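Local atomic coordinates of alpha-1,2-mannosyltransferase (Ktr4), putative (Neosartorya fumigata, PDB entry 7BOP), a protein that belongs to a fungal family of GT-A-fold glycosyltransferases and binds guanosine-5'-diphosphate together with a manganese ion. Residues A[69-74]-A[189-194]; A[103-108]-A[181-186]; A[232-237]-A[317-322]; A[236-241]-A[297-302]. All coordinates share one frame; numbering follows the deposited sequence.

Contact 1: residues A[69-74]-A[189-194]. With MN (manganese (II) ion), chain G; GDP (guanosine-5'-diphosphate), chain H.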
# COMPACT_ATOMS: atom_id res chain seq x y z
N ALA A 69 -12.05 11.54 -5.22
CA ALA A 69 -11.33 10.32 -4.88
C ALA A 69 -11.85 9.15 -5.69
O ALA A 69 -12.98 9.19 -6.19
CB ALA A 69 -11.45 10.05 -3.38
N ALA A 70 -11.02 8.12 -5.84
CA ALA A 70 -11.40 6.93 -6.58
C ALA A 70 -10.80 5.68 -5.95
O ALA A 70 -9.74 5.73 -5.32
CB ALA A 70 -10.93 7.05 -8.02
N LEU A 71 -11.51 4.58 -6.12
CA LEU A 71 -10.97 3.25 -5.92
C LEU A 71 -10.17 2.94 -7.17
O LEU A 71 -10.69 3.13 -8.28
CB LEU A 71 -12.10 2.23 -5.75
CG LEU A 71 -13.04 2.52 -4.57
CD1 LEU A 71 -14.33 1.73 -4.68
CD2 LEU A 71 -12.35 2.26 -3.24
N ILE A 72 -8.92 2.50 -7.02
CA ILE A 72 -8.06 2.21 -8.18
C ILE A 72 -7.45 0.82 -8.08
O ILE A 72 -7.25 0.29 -6.97
CB ILE A 72 -6.95 3.27 -8.41
CG1 ILE A 72 -5.86 3.24 -7.33
CG2 ILE A 72 -7.56 4.67 -8.53
CD1 ILE A 72 -4.70 4.17 -7.63
N SER A 73 -7.17 0.23 -9.23
CA SER A 73 -6.59 -1.10 -9.26
C SER A 73 -5.80 -1.32 -10.54
O SER A 73 -6.35 -1.16 -11.63
CB SER A 73 -7.67 -2.17 -9.10
OG SER A 73 -7.12 -3.47 -8.99
N LEU A 74 -4.51 -1.64 -10.39
CA LEU A 74 -3.70 -2.17 -11.48
C LEU A 74 -3.96 -3.66 -11.51
O LEU A 74 -3.71 -4.36 -10.53
CB LEU A 74 -2.21 -1.91 -11.25
CG LEU A 74 -1.29 -2.34 -12.40
CD1 LEU A 74 -1.40 -1.40 -13.60
CD2 LEU A 74 0.16 -2.41 -11.92
N TYR A 189 -7.42 11.87 -3.83
CA TYR A 189 -7.26 10.66 -3.00
C TYR A 189 -7.52 9.40 -3.78
O TYR A 189 -8.32 9.38 -4.71
CB TYR A 189 -8.16 10.72 -1.76
CG TYR A 189 -7.87 11.91 -0.88
CD1 TYR A 189 -6.88 11.84 0.10
CD2 TYR A 189 -8.55 13.11 -1.05
CE1 TYR A 189 -6.59 12.94 0.90
CE2 TYR A 189 -8.26 14.21 -0.25
CZ TYR A 189 -7.29 14.13 0.72
OH TYR A 189 -7.00 15.23 1.50
N TYR A 190 -6.84 8.33 -3.39
CA TYR A 190 -7.03 7.04 -4.00
C TYR A 190 -7.09 5.98 -2.91
O TYR A 190 -6.51 6.15 -1.82
CB TYR A 190 -5.90 6.73 -4.99
CG TYR A 190 -4.57 6.41 -4.33
CD1 TYR A 190 -3.75 7.43 -3.87
CD2 TYR A 190 -4.15 5.09 -4.15
CE1 TYR A 190 -2.54 7.15 -3.25
CE2 TYR A 190 -2.93 4.80 -3.54
CZ TYR A 190 -2.14 5.84 -3.08
OH TYR A 190 -0.94 5.59 -2.46
N TRP A 191 -7.80 4.90 -3.21
CA TRP A 191 -7.81 3.67 -2.41
C TRP A 191 -7.38 2.58 -3.39
O TRP A 191 -8.13 2.20 -4.29
CB TRP A 191 -9.20 3.40 -1.84
CG TRP A 191 -9.36 2.18 -0.94
CD1 TRP A 191 -8.56 1.08 -0.89
CD2 TRP A 191 -10.41 1.95 0.00
NE1 TRP A 191 -9.03 0.19 0.03
CE2 TRP A 191 -10.17 0.70 0.60
CE3 TRP A 191 -11.53 2.69 0.41
CZ2 TRP A 191 -10.99 0.16 1.59
CZ3 TRP A 191 -12.36 2.16 1.39
CH2 TRP A 191 -12.08 0.90 1.98
N ARG A 192 -6.15 2.10 -3.21
CA ARG A 192 -5.60 1.04 -4.04
C ARG A 192 -6.14 -0.32 -3.61
O ARG A 192 -6.10 -0.66 -2.42
CB ARG A 192 -4.07 1.05 -3.98
CG ARG A 192 -3.43 -0.15 -4.67
CD ARG A 192 -1.93 0.04 -4.79
NE ARG A 192 -1.25 -1.23 -4.98
CZ ARG A 192 0.07 -1.42 -4.86
NH1 ARG A 192 0.87 -0.40 -4.55
NH2 ARG A 192 0.57 -2.64 -5.04
N VAL A 193 -6.59 -1.09 -4.59
CA VAL A 193 -7.17 -2.40 -4.38
C VAL A 193 -6.47 -3.40 -5.29
O VAL A 193 -6.16 -3.09 -6.44
CB VAL A 193 -8.68 -2.37 -4.73
CG1 VAL A 193 -9.33 -3.71 -4.44
CG2 VAL A 193 -9.38 -1.25 -3.98
N GLU A 194 -6.23 -4.60 -4.77
CA GLU A 194 -5.71 -5.71 -5.55
C GLU A 194 -6.72 -6.83 -5.64
O GLU A 194 -7.54 -6.99 -4.74
CB GLU A 194 -4.44 -6.29 -4.91
CG GLU A 194 -3.23 -5.40 -5.05
CD GLU A 194 -1.89 -6.11 -4.86
OE1 GLU A 194 -0.92 -5.32 -4.82
OE2 GLU A 194 -1.78 -7.39 -4.76
MN MN G . -1.17 -9.27 -4.72
PB GDP H . 2.02 -9.49 -5.02
O1B GDP H . 2.14 -10.99 -5.03
O2B GDP H . 0.72 -8.96 -4.40
O3B GDP H . 3.26 -8.74 -4.55
O3A GDP H . 1.96 -9.18 -6.61
PA GDP H . 0.63 -9.22 -7.54
O1A GDP H . 0.80 -10.23 -8.64
O2A GDP H . -0.61 -9.24 -6.61
O5' GDP H . 0.83 -7.77 -8.22
C5' GDP H . 0.56 -6.57 -7.50
C4' GDP H . -0.56 -5.79 -8.18
O4' GDP H . -0.13 -5.40 -9.49
C3' GDP H . -1.84 -6.58 -8.40
O3' GDP H . -2.93 -5.65 -8.35
C2' GDP H . -1.67 -7.19 -9.78
O2' GDP H . -2.93 -7.42 -10.42
C1' GDP H . -0.85 -6.12 -10.49
N9 GDP H . 0.13 -6.55 -11.51
C8 GDP H . 1.32 -7.20 -11.34
N7 GDP H . 1.95 -7.35 -12.53
C5 GDP H . 1.17 -6.79 -13.48
C6 GDP H . 1.22 -6.60 -14.95
O6 GDP H . 2.20 -7.04 -15.58
N1 GDP H . 0.21 -5.96 -15.56
C2 GDP H . -0.86 -5.48 -14.87
N2 GDP H . -1.87 -4.84 -15.52
N3 GDP H . -0.98 -5.63 -13.53
C4 GDP H . -0.01 -6.26 -12.80
O HOH W 1 -3.55 -2.53 -7.68
O HOH W 2 -3.27 -9.94 -5.60
O HOH W 3 -0.84 -11.58 -4.87

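Contact 2: residues A[103-108]-A[181-186]. With GDP (guanosine-5'-diphosphate), chain H.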
# COMPACT_ATOMS: atom_id res chain seq x y z
N ILE A 103 -11.53 2.96 -10.91
CA ILE A 103 -10.67 3.18 -12.06
C ILE A 103 -9.67 2.02 -12.14
O ILE A 103 -8.81 1.85 -11.26
CB ILE A 103 -9.96 4.54 -12.01
CG1 ILE A 103 -10.96 5.66 -11.72
CG2 ILE A 103 -9.24 4.83 -13.32
CD1 ILE A 103 -10.36 7.04 -11.58
N PHE A 104 -9.79 1.23 -13.21
CA PHE A 104 -8.92 0.09 -13.46
C PHE A 104 -7.81 0.47 -14.43
O PHE A 104 -8.05 1.19 -15.41
CB PHE A 104 -9.74 -1.08 -14.00
CG PHE A 104 -10.85 -1.49 -13.08
CD1 PHE A 104 -10.58 -2.20 -11.92
CD2 PHE A 104 -12.18 -1.15 -13.35
CE1 PHE A 104 -11.59 -2.57 -11.05
CE2 PHE A 104 -13.20 -1.52 -12.49
CZ PHE A 104 -12.91 -2.24 -11.34
N PHE A 105 -6.60 -0.01 -14.14
CA PHE A 105 -5.41 0.25 -14.95
C PHE A 105 -4.79 -1.05 -15.41
O PHE A 105 -4.79 -2.05 -14.69
CB PHE A 105 -4.38 1.03 -14.15
CG PHE A 105 -4.83 2.42 -13.78
CD1 PHE A 105 -4.60 3.48 -14.64
CD2 PHE A 105 -5.48 2.65 -12.58
CE1 PHE A 105 -5.01 4.76 -14.30
CE2 PHE A 105 -5.90 3.93 -12.24
CZ PHE A 105 -5.66 4.99 -13.10
N ASN A 106 -4.23 -1.03 -16.62
CA ASN A 106 -3.59 -2.20 -17.20
C ASN A 106 -2.65 -1.73 -18.30
O ASN A 106 -2.94 -0.76 -19.00
CB ASN A 106 -4.68 -3.17 -17.71
CG ASN A 106 -4.13 -4.52 -18.16
OD1 ASN A 106 -2.93 -4.76 -18.15
ND2 ASN A 106 -5.04 -5.41 -18.55
N ASP A 107 -1.48 -2.36 -18.39
CA ASP A 107 -0.53 -2.07 -19.48
C ASP A 107 -1.10 -2.50 -20.85
O ASP A 107 -0.76 -1.91 -21.86
CB ASP A 107 0.83 -2.74 -19.23
CG ASP A 107 0.74 -4.24 -19.07
OD1 ASP A 107 -0.02 -4.71 -18.20
OD2 ASP A 107 1.43 -4.96 -19.81
N LYS A 108 -1.96 -3.51 -20.84
CA LYS A 108 -2.69 -3.96 -22.03
C LYS A 108 -4.16 -3.53 -21.97
O LYS A 108 -4.65 -3.15 -20.91
CB LYS A 108 -2.58 -5.48 -22.13
CG LYS A 108 -1.14 -5.94 -22.29
CD LYS A 108 -0.98 -7.42 -22.02
CE LYS A 108 0.49 -7.80 -22.02
NZ LYS A 108 0.65 -9.21 -21.56
N HIS A 181 -0.70 9.46 -14.05
CA HIS A 181 -1.61 9.02 -15.11
C HIS A 181 -2.68 10.10 -15.35
O HIS A 181 -3.23 10.64 -14.39
CB HIS A 181 -2.27 7.69 -14.77
CG HIS A 181 -2.86 7.01 -15.96
ND1 HIS A 181 -4.03 7.43 -16.55
CD2 HIS A 181 -2.43 5.96 -16.70
CE1 HIS A 181 -4.31 6.67 -17.58
NE2 HIS A 181 -3.36 5.76 -17.70
N PRO A 182 -2.95 10.44 -16.63
CA PRO A 182 -3.94 11.51 -16.92
C PRO A 182 -5.34 11.32 -16.30
O PRO A 182 -5.93 12.27 -15.82
CB PRO A 182 -4.04 11.47 -18.46
CG PRO A 182 -2.70 11.00 -18.90
CD PRO A 182 -2.25 10.01 -17.85
N ALA A 183 -5.85 10.10 -16.34
CA ALA A 183 -7.08 9.70 -15.65
C ALA A 183 -7.24 10.16 -14.19
O ALA A 183 -8.37 10.38 -13.74
CB ALA A 183 -7.28 8.20 -15.74
N LEU A 184 -6.12 10.31 -13.47
CA LEU A 184 -6.16 10.74 -12.07
C LEU A 184 -5.87 12.22 -11.85
O LEU A 184 -5.82 12.67 -10.70
CB LEU A 184 -5.19 9.89 -11.24
CG LEU A 184 -5.51 8.40 -11.15
CD1 LEU A 184 -4.50 7.71 -10.24
CD2 LEU A 184 -6.93 8.17 -10.65
N LYS A 185 -5.71 13.00 -12.92
CA LYS A 185 -5.31 14.41 -12.81
C LYS A 185 -6.22 15.23 -11.89
O LYS A 185 -5.73 16.04 -11.10
CB LYS A 185 -5.25 15.06 -14.20
CG LYS A 185 -4.58 16.42 -14.20
CD LYS A 185 -4.82 17.16 -15.51
CE LYS A 185 -4.26 18.57 -15.47
NZ LYS A 185 -5.03 19.48 -16.37
N ASN A 186 -7.53 15.04 -11.99
CA ASN A 186 -8.47 15.81 -11.16
C ASN A 186 -8.84 15.15 -9.82
O ASN A 186 -9.70 15.65 -9.10
CB ASN A 186 -9.73 16.14 -11.97
CG ASN A 186 -9.41 16.98 -13.21
OD1 ASN A 186 -8.58 17.89 -13.16
ND2 ASN A 186 -10.04 16.65 -14.32
PB GDP H . 2.02 -9.49 -5.02
O1B GDP H . 2.14 -10.99 -5.03
O2B GDP H . 0.72 -8.96 -4.40
O3B GDP H . 3.26 -8.74 -4.55
O3A GDP H . 1.96 -9.18 -6.61
PA GDP H . 0.63 -9.22 -7.54
O1A GDP H . 0.80 -10.23 -8.64
O2A GDP H . -0.61 -9.24 -6.61
O5' GDP H . 0.83 -7.77 -8.22
C5' GDP H . 0.56 -6.57 -7.50
C4' GDP H . -0.56 -5.79 -8.18
O4' GDP H . -0.13 -5.40 -9.49
C3' GDP H . -1.84 -6.58 -8.40
O3' GDP H . -2.93 -5.65 -8.35
C2' GDP H . -1.67 -7.19 -9.78
O2' GDP H . -2.93 -7.42 -10.42
C1' GDP H . -0.85 -6.12 -10.49
N9 GDP H . 0.13 -6.55 -11.51
C8 GDP H . 1.32 -7.20 -11.34
N7 GDP H . 1.95 -7.35 -12.53
C5 GDP H . 1.17 -6.79 -13.48
C6 GDP H . 1.22 -6.60 -14.95
O6 GDP H . 2.20 -7.04 -15.58
N1 GDP H . 0.21 -5.96 -15.56
C2 GDP H . -0.86 -5.48 -14.87
N2 GDP H . -1.87 -4.84 -15.52
N3 GDP H . -0.98 -5.63 -13.53
C4 GDP H . -0.01 -6.26 -12.80

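Contact 3: residues A[232-237]-A[317-322]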
# COMPACT_ATOMS: atom_id res chain seq x y z
N PRO A 232 18.94 -4.39 -1.37
CA PRO A 232 20.20 -4.13 -0.67
C PRO A 232 20.80 -2.71 -0.80
O PRO A 232 21.36 -2.23 0.17
CB PRO A 232 21.15 -5.20 -1.24
CG PRO A 232 20.56 -5.58 -2.54
CD PRO A 232 19.07 -5.50 -2.32
N THR A 233 20.66 -2.04 -1.94
CA THR A 233 21.17 -0.66 -2.07
C THR A 233 20.10 0.44 -1.95
O THR A 233 20.41 1.62 -2.15
CB THR A 233 21.98 -0.43 -3.37
OG1 THR A 233 21.14 -0.62 -4.52
CG2 THR A 233 23.17 -1.38 -3.45
N LEU A 234 18.87 0.07 -1.58
CA LEU A 234 17.79 1.06 -1.48
C LEU A 234 18.11 2.12 -0.43
O LEU A 234 18.03 3.31 -0.71
CB LEU A 234 16.45 0.38 -1.18
CG LEU A 234 15.22 1.29 -1.03
CD1 LEU A 234 15.08 2.22 -2.24
CD2 LEU A 234 13.98 0.42 -0.87
N TRP A 235 18.50 1.69 0.77
CA TRP A 235 18.83 2.64 1.83
C TRP A 235 20.11 3.44 1.55
O TRP A 235 20.12 4.66 1.76
CB TRP A 235 18.88 1.95 3.20
CG TRP A 235 18.95 2.92 4.35
CD1 TRP A 235 20.00 3.11 5.20
CD2 TRP A 235 17.95 3.86 4.75
NE1 TRP A 235 19.71 4.09 6.11
CE2 TRP A 235 18.46 4.57 5.85
CE3 TRP A 235 16.66 4.15 4.29
CZ2 TRP A 235 17.73 5.56 6.50
CZ3 TRP A 235 15.94 5.13 4.93
CH2 TRP A 235 16.47 5.83 6.03
N PRO A 236 21.18 2.77 1.07
CA PRO A 236 22.33 3.54 0.61
C PRO A 236 21.98 4.63 -0.41
O PRO A 236 22.44 5.76 -0.27
CB PRO A 236 23.24 2.47 0.02
CG PRO A 236 23.00 1.29 0.91
CD PRO A 236 21.52 1.34 1.23
N GLU A 237 21.15 4.30 -1.40
CA GLU A 237 20.73 5.28 -2.41
C GLU A 237 19.86 6.38 -1.80
O GLU A 237 20.00 7.56 -2.16
CB GLU A 237 20.00 4.61 -3.58
CG GLU A 237 20.91 3.80 -4.49
CD GLU A 237 21.94 4.63 -5.25
OE1 GLU A 237 21.83 5.89 -5.27
OE2 GLU A 237 22.87 4.02 -5.83
N ALA A 317 6.17 -0.88 -1.94
CA ALA A 317 5.87 -0.76 -0.51
C ALA A 317 7.05 -0.13 0.28
O ALA A 317 6.85 0.90 0.95
CB ALA A 317 5.44 -2.10 0.07
N PRO A 318 8.26 -0.71 0.20
CA PRO A 318 9.38 -0.05 0.88
C PRO A 318 9.66 1.37 0.36
O PRO A 318 9.95 2.25 1.15
CB PRO A 318 10.57 -0.99 0.64
CG PRO A 318 10.15 -1.92 -0.44
CD PRO A 318 8.67 -2.03 -0.33
N VAL A 319 9.53 1.58 -0.95
CA VAL A 319 9.75 2.91 -1.53
C VAL A 319 8.72 3.95 -1.03
O VAL A 319 9.10 5.05 -0.62
CB VAL A 319 9.81 2.84 -3.08
CG1 VAL A 319 9.83 4.24 -3.70
CG2 VAL A 319 11.05 2.06 -3.52
N HIS A 320 7.44 3.60 -1.06
CA HIS A 320 6.41 4.44 -0.41
C HIS A 320 6.68 4.68 1.06
O HIS A 320 6.59 5.82 1.54
CB HIS A 320 5.02 3.81 -0.56
CG HIS A 320 4.46 3.92 -1.95
ND1 HIS A 320 3.19 3.51 -2.26
CD2 HIS A 320 5.00 4.41 -3.09
CE1 HIS A 320 2.97 3.72 -3.55
NE2 HIS A 320 4.05 4.26 -4.08
N SER A 321 7.03 3.60 1.77
CA SER A 321 7.24 3.67 3.22
C SER A 321 8.40 4.57 3.59
O SER A 321 8.29 5.37 4.53
CB SER A 321 7.45 2.28 3.79
OG SER A 321 6.34 1.44 3.50
N ILE A 322 9.51 4.44 2.86
CA ILE A 322 10.66 5.31 3.08
C ILE A 322 10.31 6.77 2.72
O ILE A 322 10.63 7.69 3.47
CB ILE A 322 11.89 4.83 2.29
CG1 ILE A 322 12.45 3.53 2.90
CG2 ILE A 322 12.98 5.89 2.28
CD1 ILE A 322 13.37 2.76 1.99

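Contact 4: residues A[236-241]-A[297-302]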
# COMPACT_ATOMS: atom_id res chain seq x y z
N PRO A 236 21.18 2.77 1.07
CA PRO A 236 22.33 3.54 0.61
C PRO A 236 21.98 4.63 -0.41
O PRO A 236 22.44 5.76 -0.27
CB PRO A 236 23.24 2.47 0.02
CG PRO A 236 23.00 1.29 0.91
CD PRO A 236 21.52 1.34 1.23
N GLU A 237 21.15 4.30 -1.40
CA GLU A 237 20.73 5.28 -2.41
C GLU A 237 19.86 6.38 -1.80
O GLU A 237 20.00 7.56 -2.16
CB GLU A 237 20.00 4.61 -3.58
CG GLU A 237 20.91 3.80 -4.49
CD GLU A 237 21.94 4.63 -5.25
OE1 GLU A 237 21.83 5.89 -5.27
OE2 GLU A 237 22.87 4.02 -5.83
N THR A 238 18.99 6.01 -0.87
CA THR A 238 18.18 6.97 -0.12
C THR A 238 19.05 7.99 0.64
O THR A 238 18.80 9.21 0.59
CB THR A 238 17.22 6.24 0.85
OG1 THR A 238 16.36 5.37 0.09
CG2 THR A 238 16.38 7.22 1.67
N LYS A 239 20.06 7.49 1.34
CA LYS A 239 21.00 8.37 2.06
C LYS A 239 21.75 9.33 1.14
O LYS A 239 22.00 10.48 1.52
CB LYS A 239 21.98 7.56 2.90
CG LYS A 239 21.36 6.96 4.15
CD LYS A 239 22.26 5.88 4.76
CE LYS A 239 23.51 6.45 5.36
NZ LYS A 239 24.36 5.39 5.95
N LYS A 240 22.11 8.87 -0.06
CA LYS A 240 22.71 9.72 -1.08
C LYS A 240 21.76 10.86 -1.49
O LYS A 240 22.16 12.02 -1.55
CB LYS A 240 23.12 8.90 -2.31
CG LYS A 240 24.31 7.98 -2.06
CD LYS A 240 24.46 6.92 -3.14
CE LYS A 240 24.83 7.51 -4.49
NZ LYS A 240 24.97 6.45 -5.54
N PHE A 241 20.51 10.50 -1.75
CA PHE A 241 19.49 11.49 -2.06
C PHE A 241 19.33 12.53 -0.95
O PHE A 241 19.25 13.74 -1.22
CB PHE A 241 18.15 10.79 -2.32
CG PHE A 241 17.04 11.74 -2.64
CD1 PHE A 241 16.99 12.36 -3.87
CD2 PHE A 241 16.07 12.04 -1.69
CE1 PHE A 241 15.98 13.25 -4.18
CE2 PHE A 241 15.06 12.94 -1.98
CZ PHE A 241 15.00 13.54 -3.23
N ASP A 297 8.54 13.02 -5.32
CA ASP A 297 8.77 12.76 -6.73
C ASP A 297 10.25 12.87 -7.10
O ASP A 297 10.72 12.13 -7.95
CB ASP A 297 7.93 13.66 -7.62
CG ASP A 297 7.82 13.12 -9.02
OD1 ASP A 297 7.54 11.92 -9.21
OD2 ASP A 297 8.02 13.92 -9.95
N ALA A 298 10.98 13.80 -6.47
CA ALA A 298 12.44 13.87 -6.66
C ALA A 298 13.12 12.58 -6.16
O ALA A 298 14.04 12.08 -6.80
CB ALA A 298 13.02 15.08 -5.95
N TYR A 299 12.64 12.06 -5.03
CA TYR A 299 13.11 10.78 -4.49
C TYR A 299 12.87 9.66 -5.48
O TYR A 299 13.79 8.89 -5.78
CB TYR A 299 12.43 10.49 -3.14
CG TYR A 299 12.79 9.16 -2.52
CD1 TYR A 299 14.12 8.84 -2.23
CD2 TYR A 299 11.80 8.22 -2.19
CE1 TYR A 299 14.45 7.62 -1.64
CE2 TYR A 299 12.14 7.00 -1.60
CZ TYR A 299 13.46 6.71 -1.33
OH TYR A 299 13.80 5.50 -0.74
N PHE A 300 11.65 9.58 -6.03
CA PHE A 300 11.37 8.56 -7.02
C PHE A 300 12.33 8.66 -8.22
O PHE A 300 12.90 7.66 -8.64
CB PHE A 300 9.93 8.57 -7.54
CG PHE A 300 9.77 7.75 -8.78
CD1 PHE A 300 9.79 6.36 -8.70
CD2 PHE A 300 9.73 8.35 -10.03
CE1 PHE A 300 9.71 5.59 -9.85
CE2 PHE A 300 9.65 7.58 -11.19
CZ PHE A 300 9.64 6.19 -11.09
N ASN A 301 12.50 9.87 -8.76
CA ASN A 301 13.36 10.04 -9.93
C ASN A 301 14.81 9.67 -9.64
O ASN A 301 15.46 9.09 -10.50
CB ASN A 301 13.27 11.45 -10.50
CG ASN A 301 11.95 11.70 -11.20
OD1 ASN A 301 11.45 10.84 -11.93
ND2 ASN A 301 11.37 12.86 -10.97
N HIS A 302 15.30 10.00 -8.45
CA HIS A 302 16.61 9.55 -8.01
C HIS A 302 16.73 8.01 -8.05
O HIS A 302 17.68 7.46 -8.62
CB HIS A 302 16.89 10.04 -6.59
CG HIS A 302 18.21 9.61 -6.05
ND1 HIS A 302 18.40 8.40 -5.42
CD2 HIS A 302 19.42 10.21 -6.08
CE1 HIS A 302 19.67 8.27 -5.08
NE2 HIS A 302 20.31 9.36 -5.46

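Contact 1: residues A[69-74]-A[189-194]
A69 to I72 and Y189 to R192 run side by side as parallel strands in the central mixed sheet of the GT-A fold, the axes of these short segments diverging by 39° with the sheet twist. A70 and I72 each give their N-H and their carbonyl to the partner strand, A70 gripping the backbone on both sides of Y190 and I72 doing so around R192; I72 N lies 2.9 Å from W191 O. Beyond this the serine hydroxyl takes over: with OG anti to the backbone N (chi1 -174°), S73 OG donates to V193 O over 2.8 Å from above the carbonyl plane. Water 1 gives V193 O a second donor at 2.9 Å and accepts from L74 N, tying the diverging ends together. On one face L71 CD2 lies alongside W191, 3.6 Å from its CB, both side chains pointing the same way. On the other, I72 reaches Y190 slantwise, CD1 to CD2 3.6 Å, while the tyrosine hydroxyl bonds to E284. The small A69 packs against F208 of helix 207-213. As in other GT-A proteins, the nucleotide lies at the C-terminal ends of the parallel strands. L74 O accepts from GDP O3' at 2.7 Å, and E194 OE2 binds manganese at 2.0 Å, probably in the place of the family's DXD-type acid. H343, two phosphate oxygens and two waters complete the six ligands. E194 OE1 is held at 3.1 Å by R192 NH2, whose guanidinium also pairs through NH1 with D316, a second shell that, with the metal bond at OE2, helps fix the carboxylate's rotation.

Contact 2: residues A[103-108]-A[181-186]
F105 carries its ring beside the backbone N (chi1 -65°) and H181 swings its imidazole to the far side of its own N (chi1 -162°), and these two choices bring an aromatic edge against an aromatic face. F105 CE1 stands over the middle of the histidine ring, 3.5 Å from H181 CG, with the planes at 73°: a T-shaped pair whose F105 and H181 centroids are 4.8 Å apart. The imidazole is fixed in its rotation by bonds at both nitrogens. H181 ND1 accepts from A183 N at 3.2 Å, close to the ring plane, and NE2 donates to the carbonyl of Q130, a pattern consistent with a neutral ring. A histidine suits the place because it offers a flat face, with one ring nitrogen as acceptor and the other as donor. P182 starts a short 3-10 turn that presents A183 and L184 to the strand. L184 CG meets F105 CZ at 3.9 Å, crossing the phenyl at a slant, and L184 CD2 slides past I103 CD1 at 3.7 Å. At the C-terminal end of the strand and just beyond it, the chain turns to polar work on the guanine: D107 OD1 accepts from GDP N1 at 2.9 Å and more distantly from N2, while N106 OD1 takes N2 at 2.8 Å. N106 OD1 also receives K108 N at 3.1 Å, an Asx turn that steadies this corner. Strand 102-106 lies between strands 69-74 and 126-130; H181 and A183 rest on E129 of the latter, and W173 of helix 165-177 meets F105.

Contact 3: residues A[232-237]-A[317-322]
L234 and W235, in the first turn of helix 234-244, face P318, V319 and I322 of helix 316-327, with CA atoms 8.3 Å apart for L234 and V319 and 8.7 Å for W235 and I322. Leucine leads the contact. Its CG extends away from the backbone N (chi1 180°), carrying the branched end straight across to the other helix, where L234 CD2 meets I322 CD1 tip to tip at 3.7 Å. The same methyl lies 4.0 Å from P318 CB, the two side chains crossing at about a right angle, and the other branch, L234 CD1, comes to 4.2 Å from V319 CG2. I322 is branched at CB and so serves two partners: CD1 goes to the leucine, while CG2 touches the rim of the indole, 4.0 Å from W235 CZ3 and near the ring plane. The CB of W235 does not point at helix 316-327, but the broad indole brings its far rim to I322; M255 and L258 of helix 255-258 also pack on it. Proline fits early in helix 316-327, where a missing N-H costs little, and offers a rigid apolar ring. On the side turned from L234, S321 OG donates to A317 O at 2.7 Å, a carbonyl that also accepts S321 N; the hydroxyl is thus used within its helix and by F279 N. With methyl, methylene and aromatic CH groups meeting and 199 Å² buried, the two helices are held here by shape and the hydrophobic effect, without directional bonds between them.

Contact 4: residues A[236-241]-A[297-302]
F241, Y299 and H302 form an aromatic cluster in which F241 meets the other two rings obliquely; these lie in 297-302, part of helix 294-306. Y299 CA lies over one face of the phenyl, toward its rim, 3.8 Å from the ring centroid in a CH-pi contact, and the rim atom F241 CZ reaches A298 CB at 3.7 Å; alanine leaves room for the ring this near the backbone. F241 CB stands over the centre of the H302 imidazole, 3.8 Å from its centroid, with the phenyl and imidazole planes 59° apart. F241 directs its ring across the gap by setting CG anti to the backbone N (chi1 180°). Y299 runs slantwise past it to the threonine: Y299 OH donates to T238 OG1 over 2.7 Å, in the plane of the phenol, and T238 OG1 donates to L234 O, so both hydroxyls are used in a buried spot. H302 crosses E237 at about a right angle, with CE1 3.0 Å from E237 O and 3.2 Å from E237 OE1. The E237 carboxylate forms its salt bridge with K240, while buried H302 ND1 has no partner in the model. The helices cross at 128° with segment axes 10.3 Å apart, wide enough for aromatic rings to fill the space. I322 of helix 316-327 packs on both T238 and Y299, L326 on T238, and Y248 from a loop covers A298.

Contacts 1 and 2 are one continuous piece of the nucleotide-binding sheet: strands 69-74 and 102-106 are neighbours, L71 O lies 2.8 Å from I103 N, and S73 O lies 2.8 Å from F105 N. They hold GDP at different points, contact 1 at the ribose and, through manganese, the phosphates, contact 2 at the guanine. Contacts 3 and 4 form a second cluster, centres about 9 Å apart, sharing helix 234-244 and joined where I322 CG2 comes 3.2 Å from Y299 OH. This helical group lies about 23 to 25 Å, centre to centre, from the sheet pair, although P318 of contact 3 is only about 10 Å from GDP at its side chain.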